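Local coordinates for protein carboxylesterase (Uncultured bacterium, PDB 5GMX) that hydrolyses carboxylic esters as a family VIII carboxylesterase of the beta-lactamase superfamily, and also acts on oxyimino cephalosporins, at residues F36-E41 and A355-G360; Y136-L141 and A169-R174; T112-L117 and W320-I325. All coordinates share one frame; numbering follows the deposited sequence.

Contact 1 of 3, residues F36-E41 and A355-G360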
# COMPACT_ATOMS: atom_id res chain seq x y z
N PHE A 36 -12.39 -8.82 3.30
CA PHE A 36 -12.58 -8.35 1.95
C PHE A 36 -13.57 -7.18 1.91
O PHE A 36 -14.61 -7.21 2.57
CB PHE A 36 -13.07 -9.49 1.05
CG PHE A 36 -13.40 -9.05 -0.35
CD1 PHE A 36 -14.70 -8.71 -0.70
CD2 PHE A 36 -12.40 -8.94 -1.31
CE1 PHE A 36 -15.00 -8.28 -1.98
CE2 PHE A 36 -12.70 -8.52 -2.59
CZ PHE A 36 -13.99 -8.20 -2.93
N GLY A 37 -13.27 -6.18 1.10
CA GLY A 37 -14.18 -5.07 0.89
C GLY A 37 -14.32 -4.75 -0.59
O GLY A 37 -13.40 -4.95 -1.39
N LEU A 38 -15.50 -4.25 -0.95
CA LEU A 38 -15.77 -3.80 -2.30
C LEU A 38 -16.67 -2.57 -2.26
O LEU A 38 -17.75 -2.58 -1.65
CB LEU A 38 -16.42 -4.92 -3.13
CG LEU A 38 -16.79 -4.60 -4.59
CD1 LEU A 38 -15.56 -4.47 -5.46
CD2 LEU A 38 -17.73 -5.64 -5.18
N ALA A 39 -16.20 -1.50 -2.88
CA ALA A 39 -16.95 -0.26 -2.99
C ALA A 39 -17.34 -0.02 -4.44
O ALA A 39 -16.55 -0.22 -5.36
CB ALA A 39 -16.15 0.91 -2.45
N ILE A 40 -18.59 0.40 -4.64
CA ILE A 40 -19.10 0.75 -5.95
C ILE A 40 -19.74 2.14 -5.86
O ILE A 40 -20.55 2.41 -4.96
CB ILE A 40 -20.14 -0.28 -6.46
CG1 ILE A 40 -19.49 -1.65 -6.63
CG2 ILE A 40 -20.71 0.15 -7.81
CD1 ILE A 40 -18.51 -1.72 -7.79
N GLU A 41 -19.34 3.01 -6.77
CA GLU A 41 -19.90 4.35 -6.89
C GLU A 41 -19.95 5.10 -5.57
O GLU A 41 -20.93 5.77 -5.27
CB GLU A 41 -21.30 4.27 -7.51
CG GLU A 41 -21.29 3.81 -8.97
CD GLU A 41 -22.66 3.82 -9.63
OE1 GLU A 41 -23.60 4.45 -9.09
OE2 GLU A 41 -22.79 3.20 -10.71
N ALA A 355 -15.45 1.68 -13.83
CA ALA A 355 -16.56 1.04 -13.13
C ALA A 355 -16.85 1.73 -11.79
O ALA A 355 -17.78 1.35 -11.08
CB ALA A 355 -16.26 -0.44 -12.91
N ARG A 356 -16.05 2.73 -11.45
CA ARG A 356 -16.13 3.39 -10.15
C ARG A 356 -16.05 2.37 -9.01
O ARG A 356 -16.79 2.43 -8.03
CB ARG A 356 -17.39 4.25 -10.07
CG ARG A 356 -17.32 5.47 -10.99
CD ARG A 356 -18.66 6.14 -11.19
NE ARG A 356 -19.16 6.76 -9.97
CZ ARG A 356 -20.42 7.14 -9.77
NH1 ARG A 356 -21.34 6.95 -10.72
NH2 ARG A 356 -20.78 7.71 -8.62
N LEU A 357 -15.12 1.43 -9.16
CA LEU A 357 -15.00 0.29 -8.26
C LEU A 357 -13.70 0.35 -7.47
O LEU A 357 -12.64 0.57 -8.04
CB LEU A 357 -15.07 -1.01 -9.07
CG LEU A 357 -14.87 -2.39 -8.43
CD1 LEU A 357 -15.64 -3.44 -9.23
CD2 LEU A 357 -13.39 -2.78 -8.35
N GLY A 358 -13.78 0.17 -6.16
CA GLY A 358 -12.59 0.05 -5.34
C GLY A 358 -12.63 -1.28 -4.62
O GLY A 358 -13.70 -1.73 -4.22
N MSE A 359 -11.48 -1.91 -4.45
CA MSE A 359 -11.48 -3.24 -3.85
C MSE A 359 -10.33 -3.41 -2.87
O MSE A 359 -9.21 -2.94 -3.14
CB MSE A 359 -11.41 -4.32 -4.93
CG MSE A 359 -11.47 -5.74 -4.36
SE MSE A 359 -11.35 -7.18 -5.71
CE MSE A 359 -12.69 -6.52 -6.97
N GLY A 360 -10.60 -4.09 -1.76
CA GLY A 360 -9.58 -4.33 -0.76
C GLY A 360 -9.58 -5.74 -0.21
O GLY A 360 -10.64 -6.34 -0.01
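Leu38 lodges between two side chains of strand 357-360, its CD1 lying 3.7 Å from CG of Leu357 and close to CE of Met359, a selenomethionine. With CG anti to the backbone N (chi1 179°), this methyl is carried over the neighbouring strand. Ile40 continues the row, placing CD1 3.6 Å from Leu357 CD1. At the other end, Met359 SE sits in the plane of the Phe36 ring at its edge, 4.9 Å from the centroid, a Met-aromatic contact. Helix 374-385 covers this packed face through residues such as Leu379 and Ile380. The strands themselves are laced by hydrogen-bonded pairs Gly37-Gly360 and Ala39-Gly358, with Ala39 N 2.8 Å from Gly358 O.

Toward solvent the grip changes character. Glu41 N still bonds to Arg356 O, but the side chains beyond stack loosely: the carboxylate and guanidinium planes are 9° apart, and Glu41 CG lies over the guanidinium centre. Glu41 OE1 is 3.7 Å from Arg356 NH1, a long salt bridge of charges alone, whereas Arg356 NE bonds to Asn284. Arg356 and Leu357 form a G1 beta bulge opposite Asp352; the pairing of strands 33-40 and 357-363 joins early and late parts of the chain in the antiparallel sheet of the beta-lactamase fold.

Contact 2 of 3, residues Y136-L141 and A169-R174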
# COMPACT_ATOMS: atom_id res chain seq x y z
N TYR A 136 12.98 2.14 12.82
CA TYR A 136 12.00 2.86 13.65
C TYR A 136 12.40 4.31 13.92
O TYR A 136 11.57 5.12 14.33
CB TYR A 136 11.77 2.11 14.96
CG TYR A 136 11.39 0.66 14.76
CD1 TYR A 136 10.82 0.23 13.57
CD2 TYR A 136 11.60 -0.28 15.76
CE1 TYR A 136 10.48 -1.09 13.37
CE2 TYR A 136 11.25 -1.60 15.58
CZ TYR A 136 10.69 -2.00 14.38
OH TYR A 136 10.35 -3.31 14.18
N ASP A 137 13.66 4.66 13.66
CA ASP A 137 14.11 6.04 13.86
C ASP A 137 13.97 6.83 12.56
O ASP A 137 14.86 6.82 11.71
CB ASP A 137 15.56 6.07 14.35
CG ASP A 137 16.01 7.46 14.81
OD1 ASP A 137 15.47 8.48 14.33
OD2 ASP A 137 16.92 7.52 15.67
N TRP A 138 12.84 7.53 12.44
CA TRP A 138 12.45 8.17 11.18
C TRP A 138 13.47 9.16 10.62
O TRP A 138 13.92 9.04 9.46
CB TRP A 138 11.11 8.89 11.36
CG TRP A 138 10.60 9.49 10.10
CD1 TRP A 138 10.90 10.72 9.59
CD2 TRP A 138 9.70 8.88 9.16
NE1 TRP A 138 10.25 10.92 8.40
CE2 TRP A 138 9.50 9.80 8.11
CE3 TRP A 138 9.03 7.65 9.11
CZ2 TRP A 138 8.66 9.53 7.03
CZ3 TRP A 138 8.20 7.39 8.03
CH2 TRP A 138 8.02 8.32 7.01
N ASP A 139 13.82 10.15 11.43
CA ASP A 139 14.69 11.23 10.99
C ASP A 139 16.09 10.73 10.63
O ASP A 139 16.73 11.23 9.71
CB ASP A 139 14.77 12.31 12.06
CG ASP A 139 13.42 12.96 12.34
OD1 ASP A 139 12.59 13.01 11.40
OD2 ASP A 139 13.19 13.40 13.49
N LYS A 140 16.56 9.74 11.38
CA LYS A 140 17.88 9.17 11.16
C LYS A 140 17.94 8.38 9.85
O LYS A 140 18.87 8.53 9.05
CB LYS A 140 18.27 8.29 12.35
CG LYS A 140 19.66 7.70 12.26
CD LYS A 140 20.01 6.99 13.56
CE LYS A 140 21.14 5.99 13.35
NZ LYS A 140 22.41 6.70 13.05
N LEU A 141 16.93 7.54 9.63
CA LEU A 141 16.86 6.78 8.38
C LEU A 141 16.75 7.71 7.17
O LEU A 141 17.43 7.50 6.16
CB LEU A 141 15.67 5.82 8.41
CG LEU A 141 15.65 4.87 7.21
CD1 LEU A 141 16.80 3.89 7.29
CD2 LEU A 141 14.32 4.13 7.14
N ALA A 169 8.95 9.01 0.37
CA ALA A 169 7.67 9.62 0.00
C ALA A 169 7.12 10.43 1.18
O ALA A 169 6.76 11.62 1.05
CB ALA A 169 6.68 8.54 -0.42
N GLY A 170 7.11 9.77 2.33
CA GLY A 170 6.59 10.34 3.55
C GLY A 170 7.34 11.58 4.00
O GLY A 170 6.74 12.51 4.53
N GLU A 171 8.65 11.60 3.80
CA GLU A 171 9.44 12.74 4.23
C GLU A 171 9.16 13.93 3.33
O GLU A 171 9.15 15.08 3.79
CB GLU A 171 10.94 12.42 4.25
CG GLU A 171 11.82 13.56 4.75
CD GLU A 171 11.52 14.01 6.19
OE1 GLU A 171 10.70 13.37 6.89
OE2 GLU A 171 12.12 15.01 6.62
N VAL A 172 8.91 13.68 2.04
CA VAL A 172 8.47 14.80 1.21
C VAL A 172 7.15 15.38 1.75
O VAL A 172 7.00 16.62 1.95
CB VAL A 172 8.29 14.37 -0.25
CG1 VAL A 172 7.64 15.49 -1.07
CG2 VAL A 172 9.63 13.99 -0.84
N ALA A 173 6.22 14.46 2.04
CA ALA A 173 4.93 14.84 2.60
C ALA A 173 5.05 15.67 3.89
O ALA A 173 4.34 16.65 4.07
CB ALA A 173 4.08 13.60 2.87
N ARG A 174 5.96 15.25 4.77
CA ARG A 174 6.17 15.92 6.04
C ARG A 174 6.81 17.28 5.83
O ARG A 174 6.48 18.22 6.54
CB ARG A 174 7.06 15.07 6.96
CG ARG A 174 6.43 13.79 7.46
CD ARG A 174 7.33 13.08 8.48
NE ARG A 174 7.49 13.84 9.72
CZ ARG A 174 8.64 14.38 10.12
NH1 ARG A 174 9.73 14.25 9.39
NH2 ARG A 174 8.69 15.05 11.27
O HOH W 1 10.82 15.53 12.47
O HOH W 2 13.40 14.42 8.81
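Trp138 meets Glu171 edge-on: the indole NE1-H points at the carboxylate OE1 over 2.9 Å, nearly straight at 170°. The oxygen lies in the plane of the ring, yet the two flat groups are turned 50° against each other, and the indole reaches OE1 on its anti side, somewhat out of the carboxylate plane. The syn lone pair of the same oxygen is taken by Arg174 NH1 at 2.8 Å, within the guanidinium plane. OE1 is thus gripped by two donors, one from each segment, and its negative charge is probably stabilised by both.

Arg174 runs past Trp138 in the opposite direction, its guanidinium steeply inclined to the ring. A bend at chi3 (66°) turns the end of the chain back toward Glu171, while CD comes within 3.6 Å of Trp138 NE1. Beside NE1 on the same edge, Trp138 CZ2 rests 3.9 Å from the backbone C of Gly170.

Asp139 joins at longer range. Its OD1 is 3.7 Å from Arg174 NH1, a long salt bridge in which no N-H is aimed at the oxygen. A water links Asp139 to the other acid, donating to Asp139 OD1 and, at 2.6 Å, to Glu171 OE2, which also pairs with Arg175.

Around this polar junction, His167 stacks on the Trp138 ring and Leu183 of helix 183-192 touches it. Helix 165-175 meanwhile leans through Ala173 on Val80 and Leu84 of helix 72-86, so helix 138-146 is tied by its first turn to a cluster of packed helices.

Contact 3 of 3, residues T112-L117 and W320-I325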
# COMPACT_ATOMS: atom_id res chain seq x y z
N THR A 112 13.32 14.55 -9.51
CA THR A 112 11.99 15.12 -9.31
C THR A 112 11.11 14.24 -8.40
O THR A 112 11.40 13.07 -8.18
CB THR A 112 11.28 15.32 -10.63
OG1 THR A 112 10.93 14.04 -11.15
CG2 THR A 112 12.19 16.06 -11.62
N VAL A 113 10.03 14.82 -7.89
CA VAL A 113 9.12 14.08 -7.01
C VAL A 113 8.49 12.90 -7.76
O VAL A 113 8.38 11.80 -7.22
CB VAL A 113 8.03 15.01 -6.42
CG1 VAL A 113 6.97 14.20 -5.63
CG2 VAL A 113 8.69 16.07 -5.55
N ALA A 114 8.13 13.12 -9.02
CA ALA A 114 7.58 12.06 -9.86
C ALA A 114 8.56 10.89 -10.02
O ALA A 114 8.15 9.73 -9.99
CB ALA A 114 7.20 12.62 -11.24
N GLN A 115 9.85 11.19 -10.15
CA GLN A 115 10.87 10.14 -10.25
C GLN A 115 11.07 9.39 -8.93
O GLN A 115 11.23 8.16 -8.93
CB GLN A 115 12.21 10.73 -10.71
CG GLN A 115 12.23 11.15 -12.17
CD GLN A 115 13.51 11.87 -12.55
OE1 GLN A 115 14.22 12.40 -11.69
NE2 GLN A 115 13.81 11.90 -13.84
N LEU A 116 11.09 10.12 -7.82
CA LEU A 116 11.18 9.51 -6.50
C LEU A 116 10.01 8.54 -6.27
O LEU A 116 10.19 7.43 -5.77
CB LEU A 116 11.19 10.58 -5.41
CG LEU A 116 11.45 10.15 -3.96
CD1 LEU A 116 12.92 9.85 -3.74
CD2 LEU A 116 10.95 11.18 -2.96
N LEU A 117 8.80 8.97 -6.63
CA LEU A 117 7.60 8.18 -6.38
C LEU A 117 7.43 7.00 -7.33
O LEU A 117 6.62 6.12 -7.06
CB LEU A 117 6.35 9.05 -6.47
CG LEU A 117 6.14 9.96 -5.27
CD1 LEU A 117 5.00 10.91 -5.56
CD2 LEU A 117 5.80 9.08 -4.08
N TRP A 320 4.95 1.73 -13.62
CA TRP A 320 4.87 2.62 -12.47
C TRP A 320 4.26 3.98 -12.80
O TRP A 320 4.63 4.63 -13.80
CB TRP A 320 6.26 2.85 -11.87
CG TRP A 320 6.90 1.67 -11.21
CD1 TRP A 320 8.04 1.02 -11.63
CD2 TRP A 320 6.48 1.00 -10.02
NE1 TRP A 320 8.35 -0.00 -10.77
CE2 TRP A 320 7.41 -0.04 -9.77
CE3 TRP A 320 5.42 1.19 -9.13
CZ2 TRP A 320 7.29 -0.90 -8.68
CZ3 TRP A 320 5.30 0.33 -8.05
CH2 TRP A 320 6.23 -0.70 -7.83
N SER A 321 3.35 4.40 -11.92
CA SER A 321 2.88 5.77 -11.87
C SER A 321 3.55 6.47 -10.68
O SER A 321 4.55 5.98 -10.15
CB SER A 321 1.36 5.83 -11.76
OG SER A 321 0.91 5.29 -10.52
N ARG A 322 2.97 7.58 -10.23
CA ARG A 322 3.54 8.28 -9.08
C ARG A 322 3.17 7.58 -7.78
O ARG A 322 2.47 8.14 -6.94
CB ARG A 322 3.08 9.74 -9.05
CG ARG A 322 3.75 10.62 -10.11
CD ARG A 322 2.93 10.72 -11.38
NE ARG A 322 3.63 11.55 -12.35
CZ ARG A 322 3.32 12.81 -12.63
NH1 ARG A 322 2.28 13.38 -12.03
NH2 ARG A 322 4.03 13.49 -13.52
N GLY A 323 3.63 6.35 -7.63
CA GLY A 323 3.45 5.61 -6.39
C GLY A 323 2.61 4.36 -6.52
O GLY A 323 2.71 3.45 -5.70
N PHE A 324 1.76 4.30 -7.54
CA PHE A 324 0.87 3.16 -7.72
C PHE A 324 1.32 2.24 -8.84
O PHE A 324 1.86 2.70 -9.84
CB PHE A 324 -0.56 3.63 -8.01
CG PHE A 324 -1.19 4.40 -6.89
CD1 PHE A 324 -1.87 3.73 -5.88
CD2 PHE A 324 -1.10 5.78 -6.85
CE1 PHE A 324 -2.47 4.44 -4.85
CE2 PHE A 324 -1.69 6.50 -5.82
CZ PHE A 324 -2.38 5.82 -4.82
N ILE A 325 1.08 0.95 -8.66
CA ILE A 325 1.20 -0.01 -9.74
C ILE A 325 0.05 0.19 -10.72
O ILE A 325 -1.12 0.20 -10.32
CB ILE A 325 1.16 -1.46 -9.22
CG1 ILE A 325 2.34 -1.73 -8.28
CG2 ILE A 325 1.14 -2.44 -10.38
CD1 ILE A 325 2.26 -3.10 -7.61
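Leu117 packs on Arg322, the central residue of an inverse gamma turn, at the point where the short helix 113-117 of this beta-lactamase-type fold meets the loop leading into strand 325-326. Leu117 CB lies 3.7 Å from the backbone C of Arg322. Its CG stands anti to the carbonyl carbon and beside the backbone N (chi1 -75°), from where CD1 reaches the Arg322 CB at 4.2 Å; the two side chains cross at about a right angle.

Arg322 is the more unusual conformer. Its chi2 of 93° falls away from the staggered values and kinks the chain just beyond CB, after which chi3 is extended. The bend carries the aliphatic part alongside Ala114, whose methyl CB approaches obliquely to 3.9 Å from NE. The buried guanidinium is nevertheless well supplied with partners: NE forms a salt bridge with Glu306, and NH1 bonds to the carbonyl of Glu301.

The turn itself is closed by a weak bond from Gly323 N to Ser321 O. Gly323 has a positive phi of 117°, where a CB would be jammed against the carbonyl O of Arg322. Its CA comes within 3.3 Å of Leu117 O in a CH...O contact; its N is also near that oxygen, but the angle is too poor for a hydrogen bond.

Both segments also carry internal bonds. Thr112 and Gln115 form a capping box at the start of the helix, with each side chain accepting from the other's backbone N. In the loop, Phe324 O receives two donors from one residue, Ser321 N at 3.1 Å and Ser321 OG at 2.8 Å.

Contacts 2 and 3 adjoin, whereas contact 1 stands apart. Val172 CG2 packs 3.8 Å from Leu116 CD2, and Ala169 CB lies equally close to Leu117 CD2, so helix 165-175 presents one part of its surface to contact 2 and another to contact 3. Contact 1 lies on the opposite side of the molecular centre from contact 2, their centres about 31 Å apart, and its closure encloses both other contacts along the chain. In contact 3, Gly323 is about 13 Å from the bound phenylmethanesulfonic acid, whose pocket includes Ser71, Lys74 and Tyr160, residues consistent with the SxxK-type site of this superfamily.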